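Local atomic coordinates of ammonium transporter (Kuenenia stuttgartiensis, PDB entry 6EU6), a protein that probably senses ammonium with a membrane domain of the ammonium transporter family and passes the signal across the membrane to a histidine kinase. Residues 7-12 against 228-233; 137-142 against 365-370; 177-182 against 370-375; 244-249 against 271-276; 252-257 against 267-272. All blocks are in the same frame, centred on the assembly; numbering follows the deposited sequence. Where two conformers were deposited one is given.

Interaction 1: 7-12 against 228-233; sequences NINHLW and LLRVSV
The amide of Asn9 and the guanidinium of Arg230 lie side by side, with their planes 90° apart. Asn9 OD1 sits over one face of the guanidinium, toward its rim. Arg230 has two conformers, so this approach is doubtful. The indole of Trp12 meets Val231 and the carbonyl of Arg230 obliquely, with CD1 of Trp12 3.8 Å from Arg230 O. Its NE1 is hydrogen-bonded to the carbonyl of Gly225.

The contact ties the N-terminal membrane helix 2-34 of the Amt fold to the loop between helices 206-226 and 234-261. Leu229 leaves the helical conformation with a positive phi, and the chain then runs extended past the helix. Val231 fills the notch between Ile8 and Trp12, which stand one turn apart. Its CG2 is 3.5 Å from CB of Trp12. The same methyl is 3.3 Å from CG2 of Ile8, tighter than usual. Ile8 also packs on Ile8 of both neighbouring subunits, so the contact borders the centre of the trimer. Arg230 O is buried here and has no polar partner in the model.

Asn9 has CG anti to the carbonyl carbon (chi1 -75°), which brings the amide to the loop. OD1 accepts from two donors. One is Gln5 NE2, from the preceding turn. The other is Val231 N, 3.0 Å from Asn9 OD1, in a fairly straight bond (160°) that arrives from above the carbonyl plane.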
# COMPACT_ATOMS: atom_id res chain seq x y z
N ASN A 7 -19.68 12.52 9.94
CA ASN A 7 -19.24 12.06 8.62
C ASN A 7 -17.71 12.01 8.47
O ASN A 7 -17.19 11.06 7.94
CB ASN A 7 -19.76 12.94 7.49
CG ASN A 7 -21.21 12.66 7.20
OD1 ASN A 7 -21.72 11.67 7.68
ND2 ASN A 7 -21.85 13.54 6.41
N ILE A 8 -17.04 13.02 8.97
CA ILE A 8 -15.56 13.09 8.94
C ILE A 8 -15.00 11.93 9.81
O ILE A 8 -13.95 11.39 9.50
CB ILE A 8 -15.19 14.44 9.55
CG1 ILE A 8 -15.49 15.53 8.53
CG2 ILE A 8 -13.77 14.52 9.98
CD1 ILE A 8 -15.44 16.92 9.14
N ASN A 9 -15.69 11.62 10.90
CA ASN A 9 -15.23 10.65 11.86
C ASN A 9 -15.35 9.25 11.26
O ASN A 9 -14.43 8.42 11.39
CB ASN A 9 -16.02 10.72 13.16
CG ASN A 9 -15.65 11.89 14.00
OD1 ASN A 9 -14.71 12.63 13.79
ND2 ASN A 9 -16.46 12.10 14.98
N HIS A 10 -16.43 9.00 10.54
CA HIS A 10 -16.56 7.80 9.72
C HIS A 10 -15.47 7.66 8.69
O HIS A 10 -14.87 6.62 8.56
CB HIS A 10 -17.89 7.73 8.97
CG HIS A 10 -19.04 7.28 9.81
ND1 HIS A 10 -19.29 5.96 10.07
CD2 HIS A 10 -20.06 7.96 10.37
CE1 HIS A 10 -20.37 5.85 10.80
NE2 HIS A 10 -20.84 7.04 11.01
N LEU A 11 -15.22 8.72 7.95
CA LEU A 11 -14.22 8.70 6.94
C LEU A 11 -12.87 8.28 7.52
O LEU A 11 -12.18 7.41 6.92
CB LEU A 11 -14.13 10.06 6.27
CG LEU A 11 -13.05 10.26 5.20
CD1 LEU A 11 -13.15 9.19 4.12
CD2 LEU A 11 -13.19 11.66 4.60
N TRP A 12 -12.47 8.90 8.64
CA TRP A 12 -11.14 8.60 9.18
C TRP A 12 -11.10 7.16 9.71
O TRP A 12 -10.18 6.38 9.38
CB TRP A 12 -10.72 9.59 10.22
CG TRP A 12 -9.44 9.21 10.97
CD1 TRP A 12 -9.25 9.20 12.33
CD2 TRP A 12 -8.19 8.78 10.40
NE1 TRP A 12 -8.00 8.80 12.63
CE2 TRP A 12 -7.30 8.56 11.48
CE3 TRP A 12 -7.73 8.55 9.07
CZ2 TRP A 12 -5.98 8.10 11.29
CZ3 TRP A 12 -6.41 8.08 8.87
CH2 TRP A 12 -5.54 7.88 10.00
N LEU A 228 -8.30 7.04 17.95
CA LEU A 228 -8.99 8.25 18.39
C LEU A 228 -10.49 8.16 18.16
O LEU A 228 -11.30 8.77 18.86
CB LEU A 228 -8.45 9.47 17.66
CG LEU A 228 -7.01 9.84 18.01
CD1 LEU A 228 -6.53 11.00 17.16
CD2 LEU A 228 -6.88 10.22 19.47
N LEU A 229 -10.89 7.37 17.17
CA LEU A 229 -12.29 7.22 16.80
C LEU A 229 -12.95 8.54 16.37
O LEU A 229 -14.12 8.62 16.28
CB LEU A 229 -13.08 6.52 17.91
CG LEU A 229 -12.59 5.12 18.19
CD1 LEU A 229 -13.36 4.51 19.35
CD2 LEU A 229 -12.66 4.22 16.98
N ARG A 230 -12.15 9.55 16.05
CA ARG A 230 -12.66 10.85 15.64
C ARG A 230 -11.49 11.63 15.08
O ARG A 230 -10.34 11.28 15.32
CB ARG A 230 -13.28 11.64 16.81
CG ARG A 230 -12.26 12.33 17.70
CD ARG A 230 -12.95 13.18 18.76
NE ARG A 230 -14.30 13.42 18.30
CZ ARG A 230 -14.66 14.41 17.49
NH1 ARG A 230 -13.76 15.34 17.08
NH2 ARG A 230 -15.93 14.47 17.11
N VAL A 231 -11.78 12.66 14.31
CA VAL A 231 -10.72 13.48 13.77
C VAL A 231 -10.60 14.68 14.62
O VAL A 231 -11.56 15.38 14.81
CB VAL A 231 -11.07 13.95 12.34
CG1 VAL A 231 -9.90 14.70 11.76
CG2 VAL A 231 -11.47 12.76 11.47
N SER A 232 -9.40 14.94 15.11
CA SER A 232 -9.05 16.20 15.81
C SER A 232 -7.61 16.49 15.44
O SER A 232 -6.92 15.68 14.84
CB SER A 232 -9.16 16.10 17.33
OG SER A 232 -8.58 14.92 17.88
N VAL A 233 -7.15 17.62 15.87
CA VAL A 233 -5.73 17.99 15.88
C VAL A 233 -4.81 16.90 16.48
O VAL A 233 -3.64 16.71 16.11
CB VAL A 233 -5.61 19.36 16.60
CG1 VAL A 233 -6.63 20.35 16.01
CG2 VAL A 233 -5.92 19.26 18.07

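Interaction 2: 137-142 against 365-370; sequences PIFGHW and IVAFSW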
# COMPACT_ATOMS: atom_id res chain seq x y z
N PRO A 137 -12.06 -11.64 22.09
CA PRO A 137 -13.15 -10.75 22.39
C PRO A 137 -13.60 -10.71 23.90
O PRO A 137 -14.09 -9.70 24.36
CB PRO A 137 -14.31 -11.31 21.53
CG PRO A 137 -14.01 -12.76 21.41
CD PRO A 137 -12.48 -12.87 21.41
N ILE A 138 -13.39 -11.78 24.65
CA ILE A 138 -13.75 -11.74 26.09
C ILE A 138 -12.79 -10.86 26.88
O ILE A 138 -13.22 -9.96 27.58
CB ILE A 138 -13.85 -13.17 26.68
CG1 ILE A 138 -15.06 -13.86 26.08
CG2 ILE A 138 -13.95 -13.10 28.21
CD1 ILE A 138 -15.10 -15.37 26.25
N PHE A 139 -11.48 -11.05 26.70
CA PHE A 139 -10.53 -10.04 27.23
C PHE A 139 -10.80 -8.64 26.72
O PHE A 139 -10.73 -7.68 27.47
CB PHE A 139 -9.04 -10.41 27.02
CG PHE A 139 -8.10 -9.49 27.73
CD1 PHE A 139 -7.67 -8.29 27.13
CD2 PHE A 139 -7.68 -9.74 29.04
CE1 PHE A 139 -6.83 -7.39 27.83
CE2 PHE A 139 -6.85 -8.83 29.74
CZ PHE A 139 -6.41 -7.68 29.12
N GLY A 140 -11.20 -8.53 25.47
CA GLY A 140 -11.51 -7.23 24.93
C GLY A 140 -12.67 -6.58 25.65
O GLY A 140 -12.72 -5.37 25.78
N HIS A 141 -13.65 -7.39 26.01
CA HIS A 141 -14.80 -6.88 26.79
C HIS A 141 -14.29 -6.32 28.14
O HIS A 141 -14.63 -5.20 28.54
CB HIS A 141 -15.82 -7.95 27.03
CG HIS A 141 -17.07 -7.43 27.64
ND1 HIS A 141 -18.03 -6.78 26.90
CD2 HIS A 141 -17.51 -7.43 28.93
CE1 HIS A 141 -19.03 -6.43 27.70
NE2 HIS A 141 -18.74 -6.82 28.93
N TRP A 142 -13.39 -7.06 28.77
CA TRP A 142 -12.90 -6.66 30.09
C TRP A 142 -12.24 -5.30 30.04
O TRP A 142 -12.40 -4.50 30.97
CB TRP A 142 -11.95 -7.69 30.67
CG TRP A 142 -12.54 -9.03 30.83
CD1 TRP A 142 -13.88 -9.37 30.72
CD2 TRP A 142 -11.85 -10.24 31.09
NE1 TRP A 142 -14.03 -10.74 30.88
CE2 TRP A 142 -12.79 -11.27 31.13
CE3 TRP A 142 -10.51 -10.56 31.28
CZ2 TRP A 142 -12.43 -12.59 31.33
CZ3 TRP A 142 -10.18 -11.84 31.50
CH2 TRP A 142 -11.12 -12.84 31.51
N ILE A 365 -0.94 -9.24 33.71
CA ILE A 365 -1.00 -10.59 34.29
C ILE A 365 -2.25 -11.33 33.97
O ILE A 365 -2.24 -12.54 33.75
CB ILE A 365 -0.78 -10.50 35.84
CG1 ILE A 365 0.68 -10.23 36.08
CG2 ILE A 365 -1.22 -11.77 36.53
CD1 ILE A 365 0.96 -9.47 37.35
N VAL A 366 -3.37 -10.64 33.98
CA VAL A 366 -4.63 -11.23 33.58
C VAL A 366 -4.60 -11.64 32.09
O VAL A 366 -5.02 -12.72 31.77
CB VAL A 366 -5.80 -10.30 33.85
CG1 VAL A 366 -7.08 -10.83 33.21
CG2 VAL A 366 -5.97 -10.11 35.37
N ALA A 367 -4.06 -10.78 31.23
CA ALA A 367 -3.95 -11.09 29.77
C ALA A 367 -3.10 -12.33 29.52
O ALA A 367 -3.49 -13.29 28.78
CB ALA A 367 -3.40 -9.87 28.99
N PHE A 368 -1.99 -12.41 30.25
CA PHE A 368 -1.14 -13.58 30.18
C PHE A 368 -1.88 -14.78 30.65
O PHE A 368 -1.89 -15.80 29.99
CB PHE A 368 0.20 -13.37 30.94
CG PHE A 368 1.10 -14.53 30.87
CD1 PHE A 368 1.99 -14.67 29.83
CD2 PHE A 368 1.01 -15.56 31.81
CE1 PHE A 368 2.82 -15.77 29.71
CE2 PHE A 368 1.85 -16.67 31.70
CZ PHE A 368 2.75 -16.77 30.66
N SER A 369 -2.46 -14.71 31.83
CA SER A 369 -3.06 -15.93 32.41
C SER A 369 -4.19 -16.45 31.55
O SER A 369 -4.36 -17.68 31.39
CB SER A 369 -3.61 -15.66 33.84
OG SER A 369 -2.55 -15.18 34.68
N TRP A 370 -5.03 -15.52 31.07
CA TRP A 370 -6.14 -15.88 30.22
C TRP A 370 -5.68 -16.48 28.86
O TRP A 370 -6.11 -17.56 28.49
CB TRP A 370 -6.98 -14.63 30.02
CG TRP A 370 -8.22 -14.74 29.08
CD1 TRP A 370 -8.38 -14.11 27.83
CD2 TRP A 370 -9.44 -15.40 29.34
NE1 TRP A 370 -9.64 -14.39 27.32
CE2 TRP A 370 -10.30 -15.20 28.21
CE3 TRP A 370 -9.90 -16.21 30.39
CZ2 TRP A 370 -11.60 -15.72 28.16
CZ3 TRP A 370 -11.21 -16.72 30.32
CH2 TRP A 370 -12.03 -16.48 29.21
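Trp142 sets its CH2 corner over one face of the Trp370 indole, 3.8 Å from CD2 of Trp370. The pair is edge-to-face, the edge coming from Trp142. The six-membered rings of Trp142 and Trp370 have centroids 4.9 Å apart and planes at 54°. Ile138 reaches the far end of the same indole, with CG2 of Ile138 3.5 Å from CZ2 of Trp370. Phe139 meets the near end, where its CB is 3.8 Å from Trp370 CD1.

The Phe139 ring bypasses the indole. Its CG is anti to the backbone N (chi1 -171°), and this carries CE2 of Phe139 to 3.7 Å from CB of Ala367. Val366 CG1 lies at the edge of the phenyl ring, near its plane. The same methyl is 3.7 Å from CZ3 of Trp142, so Val366 touches both rings.

The partners are two antiparallel membrane helices of the Amt fold, 121-144 and 353-385. The local axes run at 162° and come no nearer than 11.1 Å, a gap filled by the aromatic side chains. A wider pi-type turn at 368-370 includes Trp370.

Beyond the first shell, hydrogen bonds fix both indoles. Trp370 NE1 is bound to the carbonyl of Ile135, and Trp142 NE1 to that of Leu74. A leucine in place of Trp370 would probably leave the Trp142 edge without a ring face to meet and the Ile135 carbonyl without its indole donor. Trp155 meets the Trp142 ring, and its side chain also packs on Val366. Thr168 and Ile173 of helix 167-185 lie against Phe139.

Interaction 3: 177-182 against 370-375; sequences FAMAAA and WSFGLG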
# COMPACT_ATOMS: atom_id res chain seq x y z
N PHE A 177 -1.01 -16.30 23.15
CA PHE A 177 -1.62 -17.41 22.45
C PHE A 177 -0.63 -18.08 21.51
O PHE A 177 -0.51 -19.30 21.51
CB PHE A 177 -2.84 -16.91 21.68
CG PHE A 177 -3.68 -18.02 21.09
CD1 PHE A 177 -4.33 -18.94 21.91
CD2 PHE A 177 -3.80 -18.15 19.70
CE1 PHE A 177 -5.09 -19.98 21.35
CE2 PHE A 177 -4.58 -19.16 19.15
CZ PHE A 177 -5.21 -20.10 19.99
N ALA A 178 0.12 -17.27 20.76
CA ALA A 178 1.15 -17.77 19.92
C ALA A 178 2.17 -18.53 20.81
O ALA A 178 2.72 -19.53 20.39
CB ALA A 178 1.87 -16.63 19.20
N MET A 179 2.51 -17.98 21.98
CA MET A 179 3.54 -18.62 22.78
C MET A 179 3.10 -20.05 23.24
O MET A 179 3.91 -20.99 23.19
CB MET A 179 3.87 -17.81 24.02
CG MET A 179 4.91 -18.50 24.88
SD MET A 179 5.41 -17.36 26.19
CE MET A 179 4.35 -17.84 27.47
N ALA A 180 1.85 -20.18 23.67
CA ALA A 180 1.33 -21.49 23.96
C ALA A 180 1.38 -22.41 22.77
O ALA A 180 1.71 -23.60 22.87
CB ALA A 180 -0.11 -21.39 24.46
N ALA A 181 0.96 -21.88 21.63
CA ALA A 181 1.00 -22.71 20.42
C ALA A 181 2.46 -23.16 20.07
O ALA A 181 2.70 -24.34 19.74
CB ALA A 181 0.33 -21.97 19.26
N ALA A 182 3.45 -22.25 20.19
CA ALA A 182 4.80 -22.61 19.87
C ALA A 182 5.33 -23.72 20.82
O ALA A 182 6.13 -24.59 20.44
CB ALA A 182 5.72 -21.41 19.95
N TRP A 370 -5.03 -15.52 31.07
CA TRP A 370 -6.14 -15.88 30.22
C TRP A 370 -5.68 -16.48 28.86
O TRP A 370 -6.11 -17.56 28.49
CB TRP A 370 -6.98 -14.63 30.02
CG TRP A 370 -8.22 -14.74 29.08
CD1 TRP A 370 -8.38 -14.11 27.83
CD2 TRP A 370 -9.44 -15.40 29.34
NE1 TRP A 370 -9.64 -14.39 27.32
CE2 TRP A 370 -10.30 -15.20 28.21
CE3 TRP A 370 -9.90 -16.21 30.39
CZ2 TRP A 370 -11.60 -15.72 28.16
CZ3 TRP A 370 -11.21 -16.72 30.32
CH2 TRP A 370 -12.03 -16.48 29.21
N SER A 371 -4.84 -15.75 28.11
CA SER A 371 -4.48 -16.14 26.77
C SER A 371 -3.45 -17.25 26.73
O SER A 371 -3.65 -18.25 26.03
CB SER A 371 -4.07 -14.88 25.90
OG SER A 371 -3.71 -15.32 24.61
N PHE A 372 -2.38 -17.18 27.52
CA PHE A 372 -1.48 -18.33 27.59
C PHE A 372 -2.21 -19.54 28.21
O PHE A 372 -2.10 -20.64 27.72
CB PHE A 372 -0.27 -17.97 28.39
CG PHE A 372 0.75 -19.03 28.41
CD1 PHE A 372 1.56 -19.25 27.28
CD2 PHE A 372 0.92 -19.83 29.55
CE1 PHE A 372 2.46 -20.29 27.26
CE2 PHE A 372 1.84 -20.86 29.54
CZ PHE A 372 2.63 -21.07 28.40
N GLY A 373 -2.92 -19.37 29.32
CA GLY A 373 -3.56 -20.53 29.94
C GLY A 373 -4.64 -21.20 29.11
O GLY A 373 -4.66 -22.42 28.94
N LEU A 374 -5.56 -20.43 28.57
CA LEU A 374 -6.52 -21.03 27.63
C LEU A 374 -5.89 -21.57 26.34
O LEU A 374 -6.38 -22.53 25.74
CB LEU A 374 -7.60 -20.07 27.24
CG LEU A 374 -8.74 -19.92 28.22
CD1 LEU A 374 -9.76 -18.88 27.71
CD2 LEU A 374 -9.44 -21.28 28.41
N GLY A 375 -4.82 -20.94 25.91
CA GLY A 375 -4.14 -21.42 24.74
C GLY A 375 -3.48 -22.73 25.01
O GLY A 375 -3.59 -23.67 24.16
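Met179 and Phe372 approach each other at a slant, in a Met-aromatic contact. The sulfur SD of Met179 is 5.1 Å from the ring centroid of Phe372 and 47° off the ring normal, so it is neither squarely over the ring nor in its plane. CG of Met179 also comes within 3.9 Å of CE1 of Phe372. The ring reaches this place because Phe372 CG is anti to the backbone N (chi1 -174°). It then extends across to Ala180, whose CB is 3.9 Å from CD1 of Phe372.

On the other flank the orientation is reversed, and a ring of helix 167-185 reaches across to helix 353-385. Phe177 lays CD1 3.8 Å from CA of Gly375. Ser371 O lies at the edge of the same ring.

These helices of the Amt fold run in the same general direction, their local axes crossing at 30° with a closest approach of 7.8 Å. Small residues fit this closeness: a CB on Gly375 would sit tight against both the Phe177 ring and the Ala180 methyl. Ala180 CB packs 3.7 Å from the carbonyl carbon C of Gly375. The Ser371 hydroxyl is hydrogen-bonded to the carbonyl of Ile173.

Phe372 also stacks on Phe368 and lies close to a bound maltoside detergent. Replacing Phe372 by alanine is likely to open a gap beside Ala180, take the ring from Met179 and leave Phe368 without its stacking partner.

Interaction 4: 244-249 against 271-276; sequences MAAASA and TAILAG
Ile273 has CG1 anti to its carbonyl carbon (chi1 -69°) and CG2 anti to its backbone N. This sets both branches alongside Ala246. CG1 of Ile273 comes 4.1 Å from Ala246 O, and CG2 of Ile273 lies 4.3 Å from CB of Ala246. Both approaches are loose.

The closer packing is made by Ala249, which points its methyl toward the opposing helix. Its CB is 3.3 Å from Ala272 O and 3.9 Å from Gly276 CA. The methyl thus sits on the turn between residues 272 and 276. Gly276 leaves it that place, since a CB on Gly276 would clash with the Ala249 methyl. One turn back, Ala245 CB lies 3.8 Å from Gly276 O. In return, Ala272 sends its CB to 3.9 Å from Ala249 O.

The result is a close antiparallel pair of membrane helices in the Amt fold, 234-261 and 266-280, joined by a short connection. The local axes are at 152° and approach to 7.6 Å. Alanine and glycine make up most of the interface, so methyls meet carbonyls and main-chain carbons rather than long side chains.

The Ser248 hydroxyl takes no part in the contact. Its OG is hydrogen-bonded to Met244 O, which also receives Ser248 N from the opposite face of its plane. This satisfies the hydroxyl within its own helix. Leu52 of the third subunit packs on Ile273 and Ala247, while Trp217 of helix 206-226 touches both Ala246 and Ile273.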
# COMPACT_ATOMS: atom_id res chain seq x y z
N MET A 244 7.84 8.11 15.75
CA MET A 244 9.03 8.34 16.54
C MET A 244 9.37 7.13 17.40
O MET A 244 10.55 6.89 17.63
CB MET A 244 8.89 9.61 17.43
CG MET A 244 8.64 10.88 16.66
SD MET A 244 9.88 11.15 15.41
CE MET A 244 11.42 11.22 16.35
N ALA A 245 8.38 6.38 17.90
CA ALA A 245 8.67 5.20 18.70
C ALA A 245 9.39 4.17 17.80
O ALA A 245 10.39 3.58 18.25
CB ALA A 245 7.44 4.55 19.35
N ALA A 246 8.88 3.93 16.57
CA ALA A 246 9.51 2.99 15.64
C ALA A 246 10.95 3.42 15.32
O ALA A 246 11.91 2.61 15.36
CB ALA A 246 8.74 2.88 14.35
N ALA A 247 11.11 4.69 15.03
CA ALA A 247 12.43 5.16 14.60
C ALA A 247 13.44 5.06 15.77
O ALA A 247 14.54 4.58 15.60
CB ALA A 247 12.32 6.58 14.16
N SER A 248 13.01 5.43 16.96
CA SER A 248 13.90 5.35 18.13
C SER A 248 14.19 3.92 18.47
O SER A 248 15.30 3.62 18.86
CB SER A 248 13.34 6.07 19.39
OG SER A 248 12.81 7.31 18.90
N ALA A 249 13.18 3.04 18.39
CA ALA A 249 13.42 1.65 18.61
C ALA A 249 14.47 1.08 17.67
O ALA A 249 15.40 0.35 18.10
CB ALA A 249 12.13 0.81 18.63
N THR A 271 12.88 -6.94 14.77
CA THR A 271 12.21 -7.22 16.05
C THR A 271 12.05 -5.94 16.86
O THR A 271 11.03 -5.68 17.43
CB THR A 271 12.98 -8.30 16.85
OG1 THR A 271 12.96 -9.49 16.09
CG2 THR A 271 12.36 -8.57 18.20
N ALA A 272 13.12 -5.17 16.96
CA ALA A 272 13.08 -4.03 17.78
C ALA A 272 12.09 -2.94 17.26
O ALA A 272 11.40 -2.31 18.04
CB ALA A 272 14.48 -3.48 17.93
N ILE A 273 12.11 -2.70 15.92
CA ILE A 273 11.24 -1.75 15.29
C ILE A 273 9.79 -2.13 15.58
O ILE A 273 9.02 -1.31 16.05
CB ILE A 273 11.53 -1.65 13.77
CG1 ILE A 273 12.91 -0.97 13.63
CG2 ILE A 273 10.44 -0.82 13.13
CD1 ILE A 273 13.50 -1.06 12.25
N LEU A 274 9.45 -3.38 15.30
CA LEU A 274 8.09 -3.79 15.48
C LEU A 274 7.66 -3.76 16.98
O LEU A 274 6.52 -3.40 17.28
CB LEU A 274 7.87 -5.18 14.89
CG LEU A 274 8.07 -5.46 13.42
CD1 LEU A 274 7.45 -6.85 13.15
CD2 LEU A 274 7.40 -4.42 12.60
N ALA A 275 8.57 -4.16 17.88
CA ALA A 275 8.30 -4.06 19.32
C ALA A 275 8.04 -2.64 19.77
O ALA A 275 7.16 -2.38 20.56
CB ALA A 275 9.41 -4.68 20.15
N GLY A 276 8.76 -1.69 19.21
CA GLY A 276 8.46 -0.32 19.53
C GLY A 276 7.12 0.17 19.06
O GLY A 276 6.47 0.92 19.79

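Interaction 5: 252-257 against 267-272; sequences SALIFI and GSLFTA
Ala253 and Ala272 press their methyls together at the tight end of this contact. The two CB atoms, Ala253 CB and Ala272 CB, are 3.4 Å apart, less than usual for carbons. The other end of the tight part is made by Ile257. Its CD1 lies 3.6 Å from CB of Ser268 and 3.7 Å from the backbone N of Leu269. The terminal methyl thus rests on main chain as well as side chain.

The looser flank is formed by two leucines. Leu269 has CG anti to its backbone N (chi1 171°), which swings CD1 over to Leu254. CD2 of Leu254 is 3.8 Å from CD1 of Leu269, the two side chains meeting aslant. The same CD1 of Leu269 is 4.2 Å from Ala253 CB. A bound dodecyl maltoside lies near Leu254. Val49 and Leu52 of the third subunit pack on Leu254 and Leu269 respectively. This flank thus borders detergent and a subunit boundary, though both leucines are buried.

The segments belong to helices 234-261 and 266-280, an antiparallel helical hairpin of the Amt fold. The local axes run at 143° with a closest approach of 9.3 Å. Ile304 of helix 289-312 touches both Ala253 and Ile257.

The side chain of Ser268 meets Ile257 through CB. Its OG is hydrogen-bonded to Glu307 OE1 and to Arg261 NH1. The chemistry across the pair is therefore apolar, while the Ser268 hydroxyl, satisfied outside it, links helix 266-280 to Glu307 of helix 289-312 and to Arg261 of helix 234-261.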
# COMPACT_ATOMS: atom_id res chain seq x y z
N SER A 252 18.06 2.61 18.60
CA SER A 252 18.56 2.03 19.86
C SER A 252 19.05 0.65 19.54
O SER A 252 20.09 0.25 19.99
CB SER A 252 17.47 2.00 20.92
OG SER A 252 17.03 3.35 21.00
N ALA A 253 18.29 -0.07 18.72
CA ALA A 253 18.71 -1.39 18.30
C ALA A 253 20.00 -1.40 17.50
O ALA A 253 20.84 -2.29 17.70
CB ALA A 253 17.60 -2.09 17.51
N LEU A 254 20.18 -0.46 16.56
CA LEU A 254 21.39 -0.42 15.79
C LEU A 254 22.54 -0.25 16.75
O LEU A 254 23.54 -0.92 16.59
CB LEU A 254 21.46 0.73 14.78
CG LEU A 254 20.52 0.62 13.57
CD1 LEU A 254 20.58 1.95 12.81
CD2 LEU A 254 20.93 -0.64 12.77
N ILE A 255 22.38 0.61 17.75
CA ILE A 255 23.48 0.89 18.66
C ILE A 255 23.80 -0.33 19.53
O ILE A 255 24.94 -0.72 19.56
CB ILE A 255 23.25 2.16 19.47
CG1 ILE A 255 23.27 3.35 18.54
CG2 ILE A 255 24.31 2.31 20.57
CD1 ILE A 255 22.57 4.52 19.14
N PHE A 256 22.80 -0.90 20.20
CA PHE A 256 22.92 -2.01 21.12
C PHE A 256 23.40 -3.28 20.41
O PHE A 256 24.20 -4.04 20.97
CB PHE A 256 21.55 -2.28 21.77
CG PHE A 256 21.51 -3.48 22.70
CD1 PHE A 256 22.06 -3.41 23.97
CD2 PHE A 256 20.87 -4.67 22.32
CE1 PHE A 256 21.99 -4.50 24.84
CE2 PHE A 256 20.84 -5.77 23.18
CZ PHE A 256 21.39 -5.68 24.45
N ILE A 257 22.88 -3.54 19.21
CA ILE A 257 23.26 -4.71 18.48
C ILE A 257 24.73 -4.61 18.00
O ILE A 257 25.41 -5.64 18.03
CB ILE A 257 22.36 -5.02 17.26
CG1 ILE A 257 20.93 -5.38 17.71
CG2 ILE A 257 22.91 -6.19 16.48
CD1 ILE A 257 19.89 -5.26 16.57
N GLY A 267 17.51 -9.50 11.66
CA GLY A 267 16.39 -10.11 12.39
C GLY A 267 16.06 -9.31 13.64
O GLY A 267 14.91 -8.94 13.87
N SER A 268 17.09 -8.98 14.39
CA SER A 268 16.93 -8.28 15.66
C SER A 268 16.58 -6.85 15.44
O SER A 268 15.90 -6.26 16.27
CB SER A 268 18.19 -8.41 16.52
OG SER A 268 18.25 -9.74 16.94
N LEU A 269 17.08 -6.23 14.35
CA LEU A 269 16.70 -4.86 14.06
C LEU A 269 15.19 -4.77 13.78
O LEU A 269 14.49 -3.88 14.26
CB LEU A 269 17.48 -4.34 12.87
CG LEU A 269 17.03 -2.99 12.33
CD1 LEU A 269 17.36 -1.90 13.32
CD2 LEU A 269 17.70 -2.72 11.00
N PHE A 270 14.67 -5.72 12.99
CA PHE A 270 13.22 -5.74 12.72
C PHE A 270 12.44 -5.96 13.97
O PHE A 270 11.45 -5.26 14.25
CB PHE A 270 12.82 -6.89 11.75
CG PHE A 270 13.47 -6.84 10.37
CD1 PHE A 270 13.56 -5.70 9.66
CD2 PHE A 270 13.90 -7.99 9.77
CE1 PHE A 270 14.16 -5.64 8.41
CE2 PHE A 270 14.50 -7.95 8.53
CZ PHE A 270 14.59 -6.77 7.83
N THR A 271 12.88 -6.94 14.77
CA THR A 271 12.21 -7.22 16.05
C THR A 271 12.05 -5.94 16.86
O THR A 271 11.03 -5.68 17.43
CB THR A 271 12.98 -8.30 16.85
OG1 THR A 271 12.96 -9.49 16.09
CG2 THR A 271 12.36 -8.57 18.20
N ALA A 272 13.12 -5.17 16.96
CA ALA A 272 13.08 -4.03 17.78
C ALA A 272 12.09 -2.94 17.26
O ALA A 272 11.40 -2.31 18.04
CB ALA A 272 14.48 -3.48 17.93

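Interactions 4 and 5 join the same two helices, 234-261 and 266-280, at centres about 9 Å apart. All their touching residues are buried. Both are apolar, but interaction 4 uses alanine and glycine at close range, while interaction 5 has larger side chains. Interactions 2 and 3, mainly buried, share helix 353-385 and touch through Phe368 and Met179. Their chemistry is largely aromatic, and no other subunit reaches them. They lie across the chain's centre from interaction 4. Interaction 1 differs most. It joins a helix to a loop, is mostly buried but includes the exposed Arg230, and alone has a hydrogen bond between its segments. Interactions 1, 4 and 5 all touch the third subunit.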